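Local structure of ubiquitin-conjugating enzyme E2-21 kDa (Pichia angusta, 5NL8) at residues A[7-10]-A[11-15]; A[41-44]-A[45-48]. The protein catalyses the covalent attachment of ubiquitin to other proteins as an E2 conjugating enzyme, and is probably essential for peroxisome biogenesis. All blocks are in the same frame, centred on the assembly; numbering follows the deposited sequence.

Contact 1: residues A[7-10]-A[11-15]; sequences EKRL and LKEYR
Glu13 reaches back one turn along the helix to Arg9, starting from a CB that lies near the carbonyl oxygens of both Arg9 and Leu10. CG is set beside its own backbone N (chi1 -62°) and closes in on Arg9 O, with CG and that oxygen 3.3 Å apart. From there the chain runs extended, carrying CD to 3.7 Å from Arg9 NH1. OE2 then forms a salt bridge to NH1 of Arg9 at 2.5 Å, sitting over one face of the guanidinium, with Arg9 CZ 3.1 Å from the same OE2. The carboxylate and guanidinium planes are 82° apart, so this is not the flat, two-pronged pairing of these groups. Arg9 meets it with an extended chain up to NE. This is the amino-terminal helix of the ubiquitin-conjugating (UBC) fold, and Glu13 pins it to the body of the domain: while OE2 serves Arg9, OE1 of the buried carboxylate is hydrogen-bonded to Leu135 N and Tyr73 OH, and Arg9 NH2 gives a weak hydrogen bond to Trp133 O. Main-chain i to i+4 hydrogen bonds join the successive turns, Glu13 N to Arg9 O being 2.9 Å long with an N-H...O angle of 165°. On the exposed flank Lys8 and Lys12 lie side by side pointing the same way, Lys8 NZ 3.7 Å from Lys12 CE and 4.1 Å from Lys12 NZ, close enough that their charges probably repel.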
loop_
_atom_site.group_PDB
_atom_site.type_symbol
_atom_site.label_atom_id
_atom_site.label_comp_id
_atom_site.label_asym_id
_atom_site.label_seq_id
_atom_site.Cartn_x
_atom_site.Cartn_y
_atom_site.Cartn_z
ATOM N N GLU A 7 -17.731 2.010 14.726
ATOM C CA GLU A 7 -16.585 1.487 15.457
ATOM C C GLU A 7 -16.696 -0.023 15.617
ATOM O O GLU A 7 -15.695 -0.742 15.561
ATOM C CB GLU A 7 -16.469 2.152 16.829
ATOM C CG GLU A 7 -15.916 3.571 16.790
ATOM C CD GLU A 7 -15.904 4.228 18.155
ATOM O OE1 GLU A 7 -16.990 4.599 18.646
ATOM O OE2 GLU A 7 -14.808 4.373 18.738
ATOM N N LYS A 8 -17.920 -0.501 15.813
ATOM C CA LYS A 8 -18.170 -1.928 15.953
ATOM C C LYS A 8 -17.831 -2.654 14.658
ATOM O O LYS A 8 -17.193 -3.710 14.668
ATOM C CB LYS A 8 -19.627 -2.178 16.346
ATOM C CG LYS A 8 -19.837 -3.413 17.198
ATOM C CD LYS A 8 -21.307 -3.610 17.521
ATOM C CE LYS A 8 -21.772 -5.016 17.176
ATOM N NZ LYS A 8 -21.549 -5.350 15.742
ATOM N N ARG A 9 -18.256 -2.071 13.543
ATOM C CA ARG A 9 -17.961 -2.612 12.218
ATOM C C ARG A 9 -16.458 -2.653 11.956
ATOM O O ARG A 9 -15.915 -3.683 11.549
ATOM C CB ARG A 9 -18.653 -1.781 11.135
ATOM C CG ARG A 9 -18.627 -2.415 9.759
ATOM C CD ARG A 9 -19.376 -1.564 8.746
ATOM N NE ARG A 9 -19.675 -2.304 7.523
ATOM C CZ ARG A 9 -18.885 -2.334 6.453
ATOM N NH1 ARG A 9 -17.740 -1.666 6.452
ATOM N NH2 ARG A 9 -19.240 -3.035 5.384
ATOM N N LEU A 10 -15.796 -1.524 12.202
ATOM C CA LEU A 10 -14.354 -1.414 12.007
ATOM C C LEU A 10 -13.598 -2.440 12.842
ATOM O O LEU A 10 -12.659 -3.086 12.360
ATOM C CB LEU A 10 -13.876 -0.001 12.350
ATOM C CG LEU A 10 -14.179 1.068 11.300
ATOM C CD1 LEU A 10 -14.153 2.456 11.917
ATOM C CD2 LEU A 10 -13.191 0.974 10.146
ATOM N N LEU A 11 -14.021 -2.594 14.093
ATOM C CA LEU A 11 -13.410 -3.574 14.976
ATOM C C LEU A 11 -13.601 -4.983 14.427
ATOM O O LEU A 11 -12.653 -5.765 14.372
ATOM C CB LEU A 11 -13.988 -3.472 16.387
ATOM C CG LEU A 11 -13.491 -4.537 17.369
ATOM C CD1 LEU A 11 -11.992 -4.413 17.594
ATOM C CD2 LEU A 11 -14.242 -4.449 18.688
ATOM N N LYS A 12 -14.824 -5.296 14.007
ATOM C CA LYS A 12 -15.121 -6.625 13.481
ATOM C C LYS A 12 -14.243 -6.943 12.274
ATOM O O LYS A 12 -13.680 -8.033 12.176
ATOM C CB LYS A 12 -16.598 -6.740 13.102
ATOM C CG LYS A 12 -17.056 -8.168 12.850
ATOM C CD LYS A 12 -18.571 -8.270 12.834
ATOM C CE LYS A 12 -19.173 -7.698 14.106
ATOM N NZ LYS A 12 -19.258 -8.721 15.181
ATOM N N GLU A 13 -14.114 -5.983 11.366
ATOM C CA GLU A 13 -13.277 -6.172 10.184
ATOM C C GLU A 13 -11.809 -6.381 10.558
ATOM O O GLU A 13 -11.127 -7.258 10.002
ATOM C CB GLU A 13 -13.408 -4.976 9.242
ATOM C CG GLU A 13 -14.806 -4.765 8.691
ATOM C CD GLU A 13 -14.898 -3.538 7.804
ATOM O OE1 GLU A 13 -13.841 -3.036 7.367
ATOM O OE2 GLU A 13 -16.027 -3.073 7.544
ATOM N N TYR A 14 -11.333 -5.572 11.503
ATOM C CA TYR A 14 -9.958 -5.672 11.986
ATOM C C TYR A 14 -9.675 -7.060 12.551
ATOM O O TYR A 14 -8.668 -7.686 12.209
ATOM C CB TYR A 14 -9.687 -4.599 13.048
ATOM C CG TYR A 14 -8.323 -4.678 13.707
ATOM C CD1 TYR A 14 -7.179 -4.948 12.966
ATOM C CD2 TYR A 14 -8.179 -4.462 15.072
ATOM C CE1 TYR A 14 -5.933 -5.014 13.570
ATOM C CE2 TYR A 14 -6.937 -4.523 15.684
ATOM C CZ TYR A 14 -5.817 -4.799 14.928
ATOM O OH TYR A 14 -4.581 -4.864 15.533
ATOM N N ARG A 15 -10.571 -7.539 13.409
ATOM C CA ARG A 15 -10.431 -8.864 13.996
ATOM C C ARG A 15 -10.490 -9.948 12.924
ATOM O O ARG A 15 -9.767 -10.946 12.996
ATOM C CB ARG A 15 -11.512 -9.103 15.049
ATOM C CG ARG A 15 -11.452 -8.154 16.240
ATOM C CD ARG A 15 -12.343 -8.628 17.379
ATOM N NE ARG A 15 -11.878 -9.897 17.936
ATOM C CZ ARG A 15 -12.371 -11.088 17.608
ATOM N NH1 ARG A 15 -13.361 -11.186 16.728
ATOM N NH2 ARG A 15 -11.880 -12.185 18.169
#

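Contact 2: residues A[41-44]-A[45-48]; sequences DGLF and RWSA
Leu43 lays its CD2 methyl against the six-membered part of the Trp46 indole, 3.9 Å from CZ2 and equally far from CH2, the two side chains running alongside each other in the same direction. They sit at the loop end of the beta-hairpin formed by strands 33-38 and 45-51, the first two strands of the antiparallel sheet of the UBC fold. The indole also meets the loop backbone: with CG beside its own backbone N (chi1 -61°), Trp46 brings NE1 to 2.7 Å from Leu43 O. That bond is bent, with an N-H...O angle of 128°, and counts as weak; the same oxygen lies 3.4 Å from CE2 of Trp46. With the indole replaced by the methyl of an alanine, Leu43 O would probably lose its weak N-H partner and a gap would open beside the Leu43 CD2 methyl. The neighbouring Arg45 sends its NH2 into a salt bridge with Glu66 of strand 62-68. One water ties the loop to the strand through their main chains: it accepts from Gly42 N at 2.9 Å and donates to Arg45 O at 3.2 Å.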
loop_
_atom_site.group_PDB
_atom_site.type_symbol
_atom_site.label_atom_id
_atom_site.label_comp_id
_atom_site.label_asym_id
_atom_site.label_seq_id
_atom_site.Cartn_x
_atom_site.Cartn_y
_atom_site.Cartn_z
ATOM N N ASP A 41 -4.437 5.061 18.848
ATOM C CA ASP A 41 -5.360 4.448 19.804
ATOM C C ASP A 41 -6.816 4.519 19.339
ATOM O O ASP A 41 -7.736 4.327 20.131
ATOM C CB ASP A 41 -5.221 5.120 21.172
ATOM C CG ASP A 41 -5.518 6.611 21.120
ATOM O OD1 ASP A 41 -5.444 7.191 20.014
ATOM O OD2 ASP A 41 -5.832 7.203 22.180
ATOM N N GLY A 42 -7.019 4.795 18.053
ATOM C CA GLY A 42 -8.356 4.941 17.508
ATOM C C GLY A 42 -8.599 4.048 16.306
ATOM O O GLY A 42 -7.656 3.561 15.681
ATOM N N LEU A 43 -9.869 3.845 15.975
ATOM C CA LEU A 43 -10.256 2.931 14.907
ATOM C C LEU A 43 -10.416 3.637 13.563
ATOM O O LEU A 43 -10.839 3.026 12.584
ATOM C CB LEU A 43 -11.562 2.222 15.276
ATOM C CG LEU A 43 -11.491 1.241 16.449
ATOM C CD1 LEU A 43 -12.885 0.889 16.947
ATOM C CD2 LEU A 43 -10.739 -0.018 16.047
ATOM N N PHE A 44 -10.076 4.920 13.519
ATOM C CA PHE A 44 -10.304 5.727 12.325
ATOM C C PHE A 44 -9.017 6.093 11.592
ATOM O O PHE A 44 -9.052 6.781 10.572
ATOM C CB PHE A 44 -11.073 6.996 12.691
ATOM C CG PHE A 44 -12.514 6.743 13.020
ATOM C CD1 PHE A 44 -12.898 6.429 14.311
ATOM C CD2 PHE A 44 -13.482 6.799 12.033
ATOM C CE1 PHE A 44 -14.224 6.187 14.614
ATOM C CE2 PHE A 44 -14.809 6.559 12.328
ATOM C CZ PHE A 44 -15.181 6.253 13.620
ATOM N N ARG A 45 -7.885 5.636 12.114
ATOM C CA ARG A 45 -6.617 5.757 11.407
ATOM C C ARG A 45 -5.809 4.474 11.567
ATOM O O ARG A 45 -5.606 3.990 12.682
ATOM C CB ARG A 45 -5.828 6.973 11.901
ATOM C CG ARG A 45 -6.404 8.304 11.425
ATOM C CD ARG A 45 -5.640 9.493 11.972
ATOM N NE ARG A 45 -4.385 9.723 11.263
ATOM C CZ ARG A 45 -3.404 10.501 11.712
ATOM N NH1 ARG A 45 -3.525 11.122 12.878
ATOM N NH2 ARG A 45 -2.297 10.654 10.998
ATOM N N TRP A 46 -5.357 3.935 10.436
ATOM C CA TRP A 46 -4.728 2.619 10.370
ATOM C C TRP A 46 -3.358 2.616 9.704
ATOM O O TRP A 46 -3.089 3.394 8.794
ATOM C CB TRP A 46 -5.633 1.648 9.612
ATOM C CG TRP A 46 -6.946 1.464 10.260
ATOM C CD1 TRP A 46 -8.050 2.253 10.119
ATOM C CD2 TRP A 46 -7.304 0.433 11.183
ATOM N NE1 TRP A 46 -9.076 1.773 10.895
ATOM C CE2 TRP A 46 -8.644 0.652 11.556
ATOM C CE3 TRP A 46 -6.620 -0.659 11.725
ATOM C CZ2 TRP A 46 -9.315 -0.178 12.448
ATOM C CZ3 TRP A 46 -7.288 -1.481 12.614
ATOM C CH2 TRP A 46 -8.622 -1.236 12.966
ATOM N N SER A 47 -2.511 1.704 10.162
ATOM C CA SER A 47 -1.238 1.403 9.532
ATOM C C SER A 47 -1.275 -0.015 8.968
ATOM O O SER A 47 -1.702 -0.949 9.654
ATOM C CB SER A 47 -0.094 1.547 10.535
ATOM O OG SER A 47 1.124 1.085 9.984
ATOM N N ALA A 48 -0.840 -0.178 7.721
ATOM C CA ALA A 48 -0.811 -1.506 7.111
ATOM C C ALA A 48 0.528 -1.797 6.450
ATOM O O ALA A 48 1.310 -0.887 6.179
ATOM C CB ALA A 48 -1.938 -1.652 6.094
HETATM O O HOH W 1 -5.393 5.120 15.667
#

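How the contacts relate
Contact 1, on helix 6-21, comes first along the chain and contact 2 follows in the first hairpin, yet their centres lie only about 11 Å apart, because the amino-terminal helix packs against the loop end of that hairpin. The two touch directly: the rings of Tyr14 and Trp46 meet edge-to-face, Leu10 CD1 comes within 3.4 Å of Leu43 O, and Glu7 CG lies 3.8 Å from Phe44 CE1. Contact 2 thus supplies the hairpin side of the helix packing, joining the helix to the four-stranded antiparallel sheet. Both contacts belong to one UBC core and stand away from the predicted thioester-forming cysteine, Cys121.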